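Local coordinates for protein N-acetylglucosamine 2-epimerase (Xylella fastidiosa, PDB 3GT5) that probably catalyses the isomerisation or epimerisation of a sugar such as an N-acylglucosamine, at residues Asp4-Asp9 with Gly327-Trp332; Ser42-Thr47 with Asn366-Pro371; Lys157-Ala160 with Phe166-Tyr169; Ala185-Gly190 with Asp261-Val266. One frame throughout, in Å; residues are numbered along the deposited sequence.

Interaction 1. Residues Asp4-Asp9 with Gly327-Trp332; sequences DFRSAD and GDERYW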
loop_
_atom_site.group_PDB
_atom_site.type_symbol
_atom_site.label_atom_id
_atom_site.label_comp_id
_atom_site.label_asym_id
_atom_site.label_seq_id
_atom_site.Cartn_x
_atom_site.Cartn_y
_atom_site.Cartn_z
ATOM N N ASP A 4 25.438 -1.582 4.266
ATOM C CA ASP A 4 24.651 -1.681 5.497
ATOM C C ASP A 4 23.195 -1.282 5.192
ATOM O O ASP A 4 22.844 -0.103 5.256
ATOM C CB ASP A 4 25.202 -0.830 6.656
ATOM C CG ASP A 4 24.404 -1.038 7.968
ATOM O OD1 ASP A 4 23.472 -1.874 7.982
ATOM O OD2 ASP A 4 24.680 -0.351 8.985
ATOM N N PHE A 5 22.374 -2.292 4.901
ATOM C CA PHE A 5 20.943 -2.061 4.577
ATOM C C PHE A 5 20.123 -1.507 5.738
ATOM O O PHE A 5 19.045 -0.950 5.509
ATOM C CB PHE A 5 20.294 -3.362 4.092
ATOM C CG PHE A 5 20.825 -3.868 2.800
ATOM C CD1 PHE A 5 20.626 -3.155 1.611
ATOM C CD2 PHE A 5 21.486 -5.080 2.738
ATOM C CE1 PHE A 5 21.103 -3.646 0.389
ATOM C CE2 PHE A 5 21.952 -5.569 1.513
ATOM C CZ PHE A 5 21.749 -4.872 0.365
ATOM N N ARG A 6 20.637 -1.615 6.957
ATOM C CA ARG A 6 19.944 -1.092 8.136
ATOM C C ARG A 6 20.303 0.347 8.448
ATOM O O ARG A 6 19.738 0.929 9.380
ATOM C CB ARG A 6 20.264 -1.928 9.372
ATOM C CG ARG A 6 20.233 -3.449 9.218
ATOM C CD ARG A 6 20.467 -4.175 10.550
ATOM N NE ARG A 6 20.780 -5.599 10.324
ATOM C CZ ARG A 6 21.124 -6.440 11.293
ATOM N NH1 ARG A 6 21.180 -6.024 12.549
ATOM N NH2 ARG A 6 21.411 -7.709 11.000
ATOM N N SER A 7 21.253 0.943 7.718
ATOM C CA SER A 7 21.635 2.334 8.024
ATOM C C SER A 7 20.713 3.373 7.402
ATOM O O SER A 7 20.216 3.187 6.313
ATOM C CB SER A 7 23.058 2.629 7.586
ATOM O OG SER A 7 23.195 2.452 6.191
ATOM N N ALA A 8 20.489 4.479 8.105
ATOM C CA ALA A 8 19.799 5.622 7.547
ATOM C C ALA A 8 20.434 6.160 6.252
ATOM O O ALA A 8 19.722 6.607 5.352
ATOM C CB ALA A 8 19.685 6.747 8.600
ATOM N N ASP A 9 21.764 6.101 6.163
ATOM C CA ASP A 9 22.497 6.491 4.966
ATOM C C ASP A 9 21.980 5.703 3.754
ATOM O O ASP A 9 21.657 6.272 2.726
ATOM C CB ASP A 9 23.998 6.180 5.189
ATOM C CG ASP A 9 24.875 6.516 3.987
ATOM O OD1 ASP A 9 24.705 7.612 3.404
ATOM O OD2 ASP A 9 25.770 5.686 3.652
ATOM N N GLY A 327 13.319 -7.654 19.843
ATOM C CA GLY A 327 14.741 -7.967 20.084
ATOM C C GLY A 327 15.215 -9.288 19.474
ATOM O O GLY A 327 16.325 -9.728 19.736
ATOM N N ASP A 328 14.392 -9.947 18.673
ATOM C CA ASP A 328 14.767 -11.224 18.087
ATOM C C ASP A 328 15.583 -10.956 16.816
ATOM O O ASP A 328 15.093 -10.365 15.862
ATOM C CB ASP A 328 13.519 -12.054 17.786
ATOM C CG ASP A 328 13.822 -13.502 17.511
ATOM O OD1 ASP A 328 14.843 -13.818 16.860
ATOM O OD2 ASP A 328 13.016 -14.342 17.948
ATOM N N GLU A 329 16.839 -11.396 16.817
ATOM C CA GLU A 329 17.785 -11.103 15.746
ATOM C C GLU A 329 17.442 -11.854 14.460
ATOM O O GLU A 329 17.892 -11.461 13.373
ATOM C CB GLU A 329 19.220 -11.447 16.213
ATOM C CG GLU A 329 20.353 -11.128 15.216
ATOM C CD GLU A 329 20.544 -9.638 14.934
ATOM O OE1 GLU A 329 21.237 -9.319 13.933
ATOM O OE2 GLU A 329 20.028 -8.788 15.713
ATOM N N ARG A 330 16.642 -12.919 14.561
ATOM C CA ARG A 330 16.219 -13.636 13.373
ATOM C C ARG A 330 15.418 -12.687 12.458
ATOM O O ARG A 330 15.437 -12.852 11.239
ATOM C CB ARG A 330 15.404 -14.898 13.719
ATOM C CG ARG A 330 16.281 -16.050 14.328
ATOM C CD ARG A 330 15.466 -17.241 14.903
ATOM N NE ARG A 330 14.448 -16.833 15.878
ATOM C CZ ARG A 330 13.481 -17.635 16.355
ATOM N NH1 ARG A 330 13.383 -18.914 15.974
ATOM N NH2 ARG A 330 12.602 -17.160 17.236
ATOM N N TYR A 331 14.723 -11.699 13.046
ATOM C CA TYR A 331 14.006 -10.698 12.232
ATOM C C TYR A 331 14.955 -9.757 11.475
ATOM O O TYR A 331 14.661 -9.367 10.358
ATOM C CB TYR A 331 12.962 -9.924 13.037
ATOM C CG TYR A 331 11.792 -10.771 13.458
ATOM C CD1 TYR A 331 11.005 -11.432 12.525
ATOM C CD2 TYR A 331 11.466 -10.913 14.819
ATOM C CE1 TYR A 331 9.940 -12.225 12.924
ATOM C CE2 TYR A 331 10.384 -11.716 15.229
ATOM C CZ TYR A 331 9.636 -12.366 14.284
ATOM O OH TYR A 331 8.575 -13.157 14.678
ATOM N N TRP A 332 16.100 -9.407 12.044
ATOM C CA TRP A 332 17.078 -8.639 11.283
ATOM C C TRP A 332 17.723 -9.474 10.180
ATOM O O TRP A 332 18.058 -8.930 9.125
ATOM C CB TRP A 332 18.156 -8.017 12.182
ATOM C CG TRP A 332 17.726 -6.756 12.921
ATOM C CD1 TRP A 332 17.769 -6.544 14.277
ATOM C CD2 TRP A 332 17.281 -5.523 12.342
ATOM N NE1 TRP A 332 17.347 -5.280 14.571
ATOM C CE2 TRP A 332 17.054 -4.620 13.404
ATOM C CE3 TRP A 332 17.040 -5.095 11.030
ATOM C CZ2 TRP A 332 16.542 -3.342 13.202
ATOM C CZ3 TRP A 332 16.587 -3.790 10.820
ATOM C CH2 TRP A 332 16.330 -2.937 11.909
#
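The guanidinium of R6 lies flat on the indole of W332, the two planes 5° apart and their centres 4.4 Å from each other. Its NH1 sits over the five-membered part of the ring, 3.6 Å from W332 CG. Further back, R6 CD rests on the six-membered ring, a CH-pi contact with CD 3.6 Å from W332 CE3. R6 is extended from CG to NE, which lays the chain from CG outward along the indole face. At the edge of the guanidinium, R6 NH2 makes a weak, long salt bridge with E329 OE1 at 3.4 Å. The stronger partner of this NH2 is D336, one turn on from W332 in helix 329-346. The contact therefore joins the turn leading into helix 8-22 to the first turn of helix 329-346 in the alpha-helical barrel of this family. Both helices open with a side-chain N-cap. S7 caps the first through F10 N. D328 caps the second, its OD1 accepting from R330 N at 3.1 Å. The R330 side chain also grips D328 side-on: NE meets OD1, and NH2 meets OD2 at 2.9 Å. D4 OD1 accepts from R6 N in an Asx turn just before the first helix.

Interaction 2. Residues Ser42-Thr47 with Asn366-Pro371; sequences SIYNAT and NDEKSP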
loop_
_atom_site.group_PDB
_atom_site.type_symbol
_atom_site.label_atom_id
_atom_site.label_comp_id
_atom_site.label_asym_id
_atom_site.label_seq_id
_atom_site.Cartn_x
_atom_site.Cartn_y
_atom_site.Cartn_z
ATOM N N SER A 42 10.634 6.823 -19.656
ATOM C CA SER A 42 9.800 7.397 -20.691
ATOM C C SER A 42 8.331 7.049 -20.419
ATOM O O SER A 42 8.036 6.021 -19.763
ATOM C CB SER A 42 10.275 6.970 -22.088
ATOM O OG SER A 42 10.289 5.590 -22.282
ATOM N N ILE A 43 7.437 7.935 -20.856
ATOM C CA ILE A 43 5.997 7.792 -20.606
ATOM C C ILE A 43 5.360 7.027 -21.763
ATOM O O ILE A 43 5.490 7.409 -22.947
ATOM C CB ILE A 43 5.308 9.159 -20.332
ATOM C CG1 ILE A 43 5.817 9.766 -19.027
ATOM C CG2 ILE A 43 3.760 9.016 -20.259
ATOM C CD1 ILE A 43 6.537 11.027 -19.161
ATOM N N TYR A 44 4.710 5.912 -21.461
ATOM C CA TYR A 44 4.143 5.079 -22.536
ATOM C C TYR A 44 2.648 5.170 -22.679
ATOM O O TYR A 44 2.082 4.585 -23.606
ATOM C CB TYR A 44 4.605 3.620 -22.410
ATOM C CG TYR A 44 4.050 2.752 -21.295
ATOM C CD1 TYR A 44 2.823 2.097 -21.425
ATOM C CD2 TYR A 44 4.817 2.480 -20.148
ATOM C CE1 TYR A 44 2.364 1.244 -20.421
ATOM C CE2 TYR A 44 4.356 1.634 -19.158
ATOM C CZ TYR A 44 3.149 1.030 -19.291
ATOM O OH TYR A 44 2.731 0.192 -18.280
ATOM N N ASN A 45 1.995 5.882 -21.762
ATOM C CA ASN A 45 0.579 6.187 -21.897
ATOM C C ASN A 45 0.391 7.450 -21.095
ATOM O O ASN A 45 0.483 7.405 -19.868
ATOM C CB ASN A 45 -0.301 5.071 -21.344
ATOM C CG ASN A 45 -1.787 5.336 -21.539
ATOM O OD1 ASN A 45 -2.268 6.471 -21.415
ATOM N ND2 ASN A 45 -2.529 4.280 -21.835
ATOM N N ALA A 46 0.200 8.574 -21.767
ATOM C CA ALA A 46 0.134 9.871 -21.095
ATOM C C ALA A 46 -1.289 10.279 -20.760
ATOM O O ALA A 46 -1.487 11.173 -19.950
ATOM C CB ALA A 46 0.796 10.983 -21.959
ATOM N N THR A 47 -2.265 9.655 -21.410
ATOM C CA THR A 47 -3.649 10.075 -21.302
ATOM C C THR A 47 -4.480 9.317 -20.235
ATOM O O THR A 47 -5.442 9.870 -19.689
ATOM C CB THR A 47 -4.339 9.953 -22.673
ATOM O OG1 THR A 47 -5.660 10.499 -22.594
ATOM C CG2 THR A 47 -4.420 8.550 -23.150
ATOM N N ASN A 366 9.029 -7.586 -19.189
ATOM C CA ASN A 366 8.993 -6.491 -20.169
ATOM C C ASN A 366 9.597 -5.245 -19.533
ATOM O O ASN A 366 10.156 -5.323 -18.429
ATOM C CB ASN A 366 7.575 -6.225 -20.719
ATOM C CG ASN A 366 6.601 -5.857 -19.643
ATOM O OD1 ASN A 366 6.931 -5.089 -18.745
ATOM N ND2 ASN A 366 5.402 -6.451 -19.686
ATOM N N ASP A 367 9.470 -4.113 -20.219
ATOM C CA ASP A 367 10.086 -2.851 -19.767
ATOM C C ASP A 367 9.080 -1.898 -19.085
ATOM O O ASP A 367 9.365 -0.706 -18.909
ATOM C CB ASP A 367 10.712 -2.120 -20.969
ATOM C CG ASP A 367 9.646 -1.569 -21.946
ATOM O OD1 ASP A 367 8.452 -1.978 -21.877
ATOM O OD2 ASP A 367 10.003 -0.706 -22.788
ATOM N N GLU A 368 7.915 -2.418 -18.716
ATOM C CA GLU A 368 6.871 -1.616 -18.059
ATOM C C GLU A 368 7.096 -1.544 -16.552
ATOM O O GLU A 368 6.477 -2.251 -15.779
ATOM C CB GLU A 368 5.497 -2.174 -18.412
ATOM C CG GLU A 368 5.231 -2.033 -19.896
ATOM C CD GLU A 368 3.861 -2.551 -20.358
ATOM O OE1 GLU A 368 3.063 -3.086 -19.572
ATOM O OE2 GLU A 368 3.582 -2.435 -21.568
ATOM N N LYS A 369 8.032 -0.683 -16.152
ATOM C CA LYS A 369 8.457 -0.552 -14.779
ATOM C C LYS A 369 7.332 -0.153 -13.848
ATOM O O LYS A 369 7.171 -0.741 -12.794
ATOM C CB LYS A 369 9.565 0.490 -14.652
ATOM C CG LYS A 369 10.033 0.772 -13.229
ATOM C CD LYS A 369 11.297 1.591 -13.230
ATOM C CE LYS A 369 12.573 0.791 -13.372
ATOM N NZ LYS A 369 13.719 1.684 -13.724
ATOM N N SER A 370 6.595 0.864 -14.243
ATOM C CA SER A 370 5.558 1.416 -13.376
ATOM C C SER A 370 4.323 1.708 -14.203
ATOM O O SER A 370 4.111 2.824 -14.649
ATOM C CB SER A 370 6.003 2.692 -12.689
ATOM O OG SER A 370 7.085 2.479 -11.851
ATOM N N PRO A 371 3.460 0.704 -14.356
ATOM C CA PRO A 371 2.131 0.970 -14.892
ATOM C C PRO A 371 1.251 1.649 -13.832
ATOM O O PRO A 371 1.655 1.801 -12.678
ATOM C CB PRO A 371 1.608 -0.423 -15.265
ATOM C CG PRO A 371 2.551 -1.421 -14.620
ATOM C CD PRO A 371 3.632 -0.692 -13.918
HETATM O O HOH W 1 0.724 -1.186 -18.610
#
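The backbones stay well apart, with Y44 CA and E368 CA 8.5 Å from each other where they come nearest, and no direct hydrogen bond joins the segments. The chain turns a corner at Y44, while E368 is the centre of an inverse gamma turn. The gap is bridged by the Y44 side chain, whose CG stands between the backbone N and the carbonyl carbon (chi1 72°). Its hydroxyl end lands between E368 and P371. Y44 OH is 3.3 Å from P371 CB. The E368 chain, extended beyond CG, runs across the phenol end of the ring at about a right angle. Its CG lies 3.8 Å from Y44 CZ, and the carboxylate plane is tilted only 17° from that of the ring. Y44 OH and E368 OE1 are 3.5 Å apart, and a water links them. The water lies in the ring plane at the edge and donates to E368 OE1 at 3.2 Å. Its distance of 2.5 Å to Y44 OH is short, so its exact position is somewhat doubtful. N366 OD1 accepts from E368 N at 2.8 Å, an Asx turn. K369 forms a salt bridge with D348, and S370 OG bonds to Y22. This is a surface contact between the corner at Y44 in strand 43-45 and the irregular segment 366-371. Strand 36-37 bonds to both: Y44 with Y36, and S370 with F37, where K369 and S370 form a classic beta bulge. Segment 366-371, before helix 377-387, is thus fastened to the antiparallel hairpin of 36-37 and 43-45.

Interaction 3. Residues Lys157-Ala160 with Phe166-Tyr169; sequences KDEA and FTRY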
loop_
_atom_site.group_PDB
_atom_site.type_symbol
_atom_site.label_atom_id
_atom_site.label_comp_id
_atom_site.label_asym_id
_atom_site.label_seq_id
_atom_site.Cartn_x
_atom_site.Cartn_y
_atom_site.Cartn_z
ATOM N N LYS A 157 -17.562 -1.996 3.456
ATOM C CA LYS A 157 -17.955 -2.625 2.190
ATOM C C LYS A 157 -17.022 -2.182 1.083
ATOM O O LYS A 157 -16.353 -1.156 1.202
ATOM C CB LYS A 157 -19.398 -2.245 1.861
ATOM C CG LYS A 157 -20.353 -2.648 2.987
ATOM C CD LYS A 157 -21.823 -2.483 2.615
ATOM C CE LYS A 157 -22.165 -1.051 2.292
ATOM N NZ LYS A 157 -23.613 -0.799 2.530
ATOM N N ASP A 158 -16.988 -2.920 -0.015
ATOM C CA ASP A 158 -15.931 -2.665 -1.011
ATOM C C ASP A 158 -16.258 -1.748 -2.176
ATOM O O ASP A 158 -15.446 -0.920 -2.568
ATOM C CB ASP A 158 -15.448 -3.980 -1.566
ATOM C CG ASP A 158 -13.951 -4.032 -1.664
ATOM O OD1 ASP A 158 -13.447 -3.873 -2.805
ATOM O OD2 ASP A 158 -13.294 -4.243 -0.603
ATOM N N GLU A 159 -17.406 -1.944 -2.819
ATOM C CA GLU A 159 -17.572 -1.412 -4.157
ATOM C C GLU A 159 -19.044 -1.049 -4.416
ATOM O O GLU A 159 -19.896 -1.875 -4.197
ATOM C CB GLU A 159 -17.128 -2.437 -5.205
ATOM C CG GLU A 159 -17.258 -1.933 -6.659
ATOM C CD GLU A 159 -17.156 -3.030 -7.694
ATOM O OE1 GLU A 159 -16.382 -3.996 -7.467
ATOM O OE2 GLU A 159 -17.825 -2.891 -8.758
ATOM N N ALA A 160 -19.287 0.173 -4.888
ATOM C CA ALA A 160 -20.621 0.668 -5.206
ATOM C C ALA A 160 -20.576 1.399 -6.551
ATOM O O ALA A 160 -19.534 1.943 -6.980
ATOM C CB ALA A 160 -21.156 1.558 -4.063
ATOM N N PHE A 166 -24.331 -1.037 -3.743
ATOM C CA PHE A 166 -23.187 -1.897 -3.441
ATOM C C PHE A 166 -23.316 -3.266 -4.032
ATOM O O PHE A 166 -24.423 -3.777 -4.212
ATOM C CB PHE A 166 -22.925 -1.978 -1.948
ATOM C CG PHE A 166 -22.207 -0.773 -1.431
ATOM C CD1 PHE A 166 -22.902 0.368 -1.098
ATOM C CD2 PHE A 166 -20.825 -0.765 -1.325
ATOM C CE1 PHE A 166 -22.227 1.495 -0.664
ATOM C CE2 PHE A 166 -20.156 0.364 -0.900
ATOM C CZ PHE A 166 -20.868 1.495 -0.571
ATOM N N THR A 167 -22.170 -3.850 -4.392
ATOM C CA THR A 167 -22.110 -5.301 -4.649
ATOM C C THR A 167 -22.042 -6.104 -3.341
ATOM O O THR A 167 -21.832 -5.562 -2.253
ATOM C CB THR A 167 -20.904 -5.670 -5.545
ATOM O OG1 THR A 167 -19.702 -5.594 -4.765
ATOM C CG2 THR A 167 -20.809 -4.717 -6.764
ATOM N N ARG A 168 -22.151 -7.423 -3.448
ATOM C CA ARG A 168 -22.037 -8.289 -2.281
ATOM C C ARG A 168 -20.599 -8.657 -1.916
ATOM O O ARG A 168 -20.394 -9.342 -0.934
ATOM C CB ARG A 168 -22.856 -9.574 -2.458
ATOM C CG ARG A 168 -24.348 -9.292 -2.233
ATOM C CD ARG A 168 -25.217 -10.547 -2.376
ATOM N NE ARG A 168 -25.185 -10.965 -3.771
ATOM C CZ ARG A 168 -24.532 -12.015 -4.258
ATOM N NH1 ARG A 168 -24.585 -12.260 -5.553
ATOM N NH2 ARG A 168 -23.854 -12.826 -3.479
ATOM N N TYR A 169 -19.633 -8.242 -2.729
ATOM C CA TYR A 169 -18.245 -8.626 -2.495
ATOM C C TYR A 169 -17.769 -7.948 -1.176
ATOM O O TYR A 169 -18.048 -6.755 -0.950
ATOM C CB TYR A 169 -17.376 -8.172 -3.645
ATOM C CG TYR A 169 -15.909 -8.367 -3.372
ATOM C CD1 TYR A 169 -15.332 -9.610 -3.511
ATOM C CD2 TYR A 169 -15.101 -7.316 -2.980
ATOM C CE1 TYR A 169 -14.017 -9.818 -3.243
ATOM C CE2 TYR A 169 -13.771 -7.518 -2.697
ATOM C CZ TYR A 169 -13.215 -8.759 -2.827
ATOM O OH TYR A 169 -11.875 -8.994 -2.545
HETATM O O HOH W 2 -18.820 -4.336 -2.152
HETATM O O HOH W 3 -17.460 -6.153 -6.326
#
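F166 CG is anti to its carbonyl carbon (chi1 -79°), and the K157 chain bends at chi3 (-61°); together these bring the lysine end over the phenylalanine ring. The two segments close a short loop after strand 155-160, held by a single beta bridge between A160 and F166, whose CA atoms are 4.0 Å apart. The F166 ring is sandwiched between A160 and K157. A160 CB sits 3.3 Å from the ring centroid on one face. K157 is modelled in two conformers. In this one CE sits 3.6 Å from the F166 centroid on the opposite face, and NZ makes a cation-pi contact from that same side, which may not be constant. Both carbons lie almost on the ring normal. The backbone is tied by one nearly straight bond, T167 N to E159 O at 3.0 Å, with an angle of 163° at the hydrogen. At the other end, the carboxylate carbon of D158 meets the edge of the Y169 ring, with CG 3.6 Å from Y169 CE2 and the two planes nearly perpendicular. R241 connects these groups from outside: it forms salt bridges with D158 and E159 and a cation-pi contact with Y169. The Y169 hydroxyl is hydrogen-bonded to H220. Strand 155-160 also pairs with strand 104-111, in the five-stranded antiparallel sheet that accompanies the helices. Two waters fill in between E159 and T167: one accepts from E159 N at 2.9 Å, and the other donates to E159 OE1 at 2.7 Å while meeting T167 OG1.

Interaction 4. Residues Ala185-Gly190 with Asp261-Val266; sequences AYEASG and DRYIEV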
loop_
_atom_site.group_PDB
_atom_site.type_symbol
_atom_site.label_atom_id
_atom_site.label_comp_id
_atom_site.label_asym_id
_atom_site.label_seq_id
_atom_site.Cartn_x
_atom_site.Cartn_y
_atom_site.Cartn_z
ATOM N N ALA A 185 -3.972 9.330 9.211
ATOM C CA ALA A 185 -4.925 10.402 9.564
ATOM C C ALA A 185 -4.713 10.792 11.032
ATOM O O ALA A 185 -4.755 12.004 11.392
ATOM C CB ALA A 185 -6.368 9.935 9.309
ATOM N N TYR A 186 -4.520 9.774 11.875
ATOM C CA TYR A 186 -4.240 9.998 13.294
ATOM C C TYR A 186 -2.922 10.739 13.487
ATOM O O TYR A 186 -2.836 11.689 14.270
ATOM C CB TYR A 186 -4.178 8.697 14.065
ATOM C CG TYR A 186 -3.663 8.850 15.480
ATOM C CD1 TYR A 186 -4.436 9.470 16.447
ATOM C CD2 TYR A 186 -2.389 8.387 15.850
ATOM C CE1 TYR A 186 -3.958 9.626 17.762
ATOM C CE2 TYR A 186 -1.925 8.530 17.168
ATOM C CZ TYR A 186 -2.715 9.150 18.103
ATOM O OH TYR A 186 -2.248 9.259 19.402
ATOM N N GLU A 187 -1.900 10.291 12.766
ATOM C CA GLU A 187 -0.572 10.885 12.887
ATOM C C GLU A 187 -0.620 12.346 12.461
ATOM O O GLU A 187 0.037 13.201 13.075
ATOM C CB GLU A 187 0.442 10.102 12.042
ATOM C CG GLU A 187 0.775 8.741 12.584
ATOM C CD GLU A 187 1.601 7.906 11.630
ATOM O OE1 GLU A 187 1.722 8.259 10.431
ATOM O OE2 GLU A 187 2.135 6.868 12.083
ATOM N N ALA A 188 -1.426 12.648 11.463
ATOM C CA ALA A 188 -1.540 14.023 10.908
ATOM C C ALA A 188 -2.405 14.952 11.755
ATOM O O ALA A 188 -2.066 16.116 11.894
ATOM C CB ALA A 188 -2.045 13.980 9.516
ATOM N N SER A 189 -3.496 14.431 12.334
ATOM C CA SER A 189 -4.532 15.278 12.955
ATOM C C SER A 189 -4.613 15.169 14.479
ATOM O O SER A 189 -5.204 16.044 15.127
ATOM C CB SER A 189 -5.908 14.924 12.415
ATOM O OG SER A 189 -6.286 13.646 12.832
ATOM N N GLY A 190 -4.094 14.077 15.043
ATOM C CA GLY A 190 -4.247 13.722 16.436
ATOM C C GLY A 190 -5.640 13.271 16.876
ATOM O O GLY A 190 -5.855 13.078 18.058
ATOM N N ASP A 261 0.965 -0.742 17.629
ATOM C CA ASP A 261 1.574 -1.043 18.936
ATOM C C ASP A 261 2.382 0.149 19.488
ATOM O O ASP A 261 2.645 0.256 20.712
ATOM C CB ASP A 261 2.451 -2.278 18.782
ATOM C CG ASP A 261 3.245 -2.625 20.028
ATOM O OD1 ASP A 261 2.671 -3.191 20.978
ATOM O OD2 ASP A 261 4.484 -2.370 20.036
ATOM N N ARG A 262 2.841 0.980 18.590
ATOM C CA ARG A 262 3.498 2.239 18.911
ATOM C C ARG A 262 2.552 3.265 19.568
ATOM O O ARG A 262 2.985 4.068 20.426
ATOM C CB ARG A 262 4.124 2.789 17.627
ATOM C CG ARG A 262 5.292 3.696 17.759
ATOM C CD ARG A 262 5.654 4.285 16.362
ATOM N NE ARG A 262 6.320 3.279 15.531
ATOM C CZ ARG A 262 6.379 3.244 14.199
ATOM N NH1 ARG A 262 5.784 4.146 13.437
ATOM N NH2 ARG A 262 7.041 2.257 13.624
ATOM N N TYR A 263 1.276 3.254 19.167
ATOM C CA TYR A 263 0.308 4.276 19.573
ATOM C C TYR A 263 -0.730 3.767 20.566
ATOM O O TYR A 263 -1.426 4.572 21.211
ATOM C CB TYR A 263 -0.413 4.838 18.342
ATOM C CG TYR A 263 0.496 5.515 17.362
ATOM C CD1 TYR A 263 1.372 6.509 17.764
ATOM C CD2 TYR A 263 0.493 5.145 16.023
ATOM C CE1 TYR A 263 2.213 7.108 16.869
ATOM C CE2 TYR A 263 1.322 5.749 15.126
ATOM C CZ TYR A 263 2.178 6.711 15.550
ATOM O OH TYR A 263 2.984 7.278 14.628
ATOM N N ILE A 264 -0.884 2.452 20.654
ATOM C CA ILE A 264 -1.894 1.825 21.498
ATOM C C ILE A 264 -1.236 0.790 22.409
ATOM O O ILE A 264 -0.479 -0.081 21.951
ATOM C CB ILE A 264 -2.935 1.099 20.622
ATOM C CG1 ILE A 264 -3.717 2.122 19.791
ATOM C CG2 ILE A 264 -3.850 0.159 21.462
ATOM C CD1 ILE A 264 -4.840 1.507 19.002
ATOM N N GLU A 265 -1.513 0.863 23.709
ATOM C CA GLU A 265 -1.039 -0.164 24.624
ATOM C C GLU A 265 -2.047 -1.324 24.774
ATOM O O GLU A 265 -3.069 -1.212 25.480
ATOM C CB GLU A 265 -0.712 0.490 25.972
ATOM C CG GLU A 265 -0.227 -0.459 27.039
ATOM C CD GLU A 265 0.256 0.293 28.279
ATOM O OE1 GLU A 265 -0.097 1.503 28.434
ATOM O OE2 GLU A 265 1.007 -0.330 29.070
ATOM N N VAL A 266 -1.752 -2.447 24.120
ATOM C CA VAL A 266 -2.645 -3.621 24.144
ATOM C C VAL A 266 -1.805 -4.875 23.786
ATOM O O VAL A 266 -0.902 -4.809 22.931
ATOM C CB VAL A 266 -3.909 -3.420 23.247
ATOM C CG1 VAL A 266 -3.628 -3.749 21.800
ATOM C CG2 VAL A 266 -5.095 -4.275 23.758
HETATM O O HOH W 4 -0.643 7.499 20.696
#
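Y186 and Y263 meet edge-to-face, a T-shaped pair with ring centroids 5.4 Å apart and planes at 68°. Y186 CG stands anti to the backbone N (chi1 170°), which carries its ring out to Y263. The edge of Y186 does the touching: its CE2 stands over the Y263 face, 3.9 Å from Y263 CG and set toward the rim. At the far end of the same ring, Y263 OH donates to E187 OE2 at 2.7 Å. The hydroxyl reaches this oxygen on its anti side, 34° out of the carboxylate plane. The aliphatic part of the glutamate also touches, with E187 CG 3.3 Å from Y263 OH. A water completes the first shell. It lies 2.7 Å from Y186 OH and donates to Y263 O at 3.1 Å. The contact joins the end of helix 172-189 to the weakly bonded last turn of helix 247-263 in the helical barrel. The nearest CA atoms, of E187 and Y263, are 9.4 Å apart, so side chains make the contact. Helix 172-189 stops at G190, which has positive phi. Just before it, S189 N and S189 OG both bond to A185 O from opposite faces of its plane, OG at 2.7 Å. The other carboxylate oxygen of E187 forms a salt bridge with K127 of helix 112-127. R262 pairs with E385 of helix 377-387, and D261 with R325 of helix 309-326.

Overall arrangement
From the N terminus, residues 4-9 lead into helix 8-22 and meet 327-332 late in the chain, so interaction 1 closes a very long loop. Interaction 2 opens inside that loop, at 42-47, and closes beyond it, at 366-371; the two therefore cross. Interactions 3 and 4 are nested within both loops and follow one another in series. Interaction 3 closes a short loop after strand 155-160, and interaction 4 joins the ends of helices 172-189 and 247-263. Interactions 1 and 4 join helix ends or the turns beside them, whereas 2 and 3 fasten loops to strands. None touch: the centres of 1 and 3 lie about 41 Å apart, on opposite sides of the chain's centre.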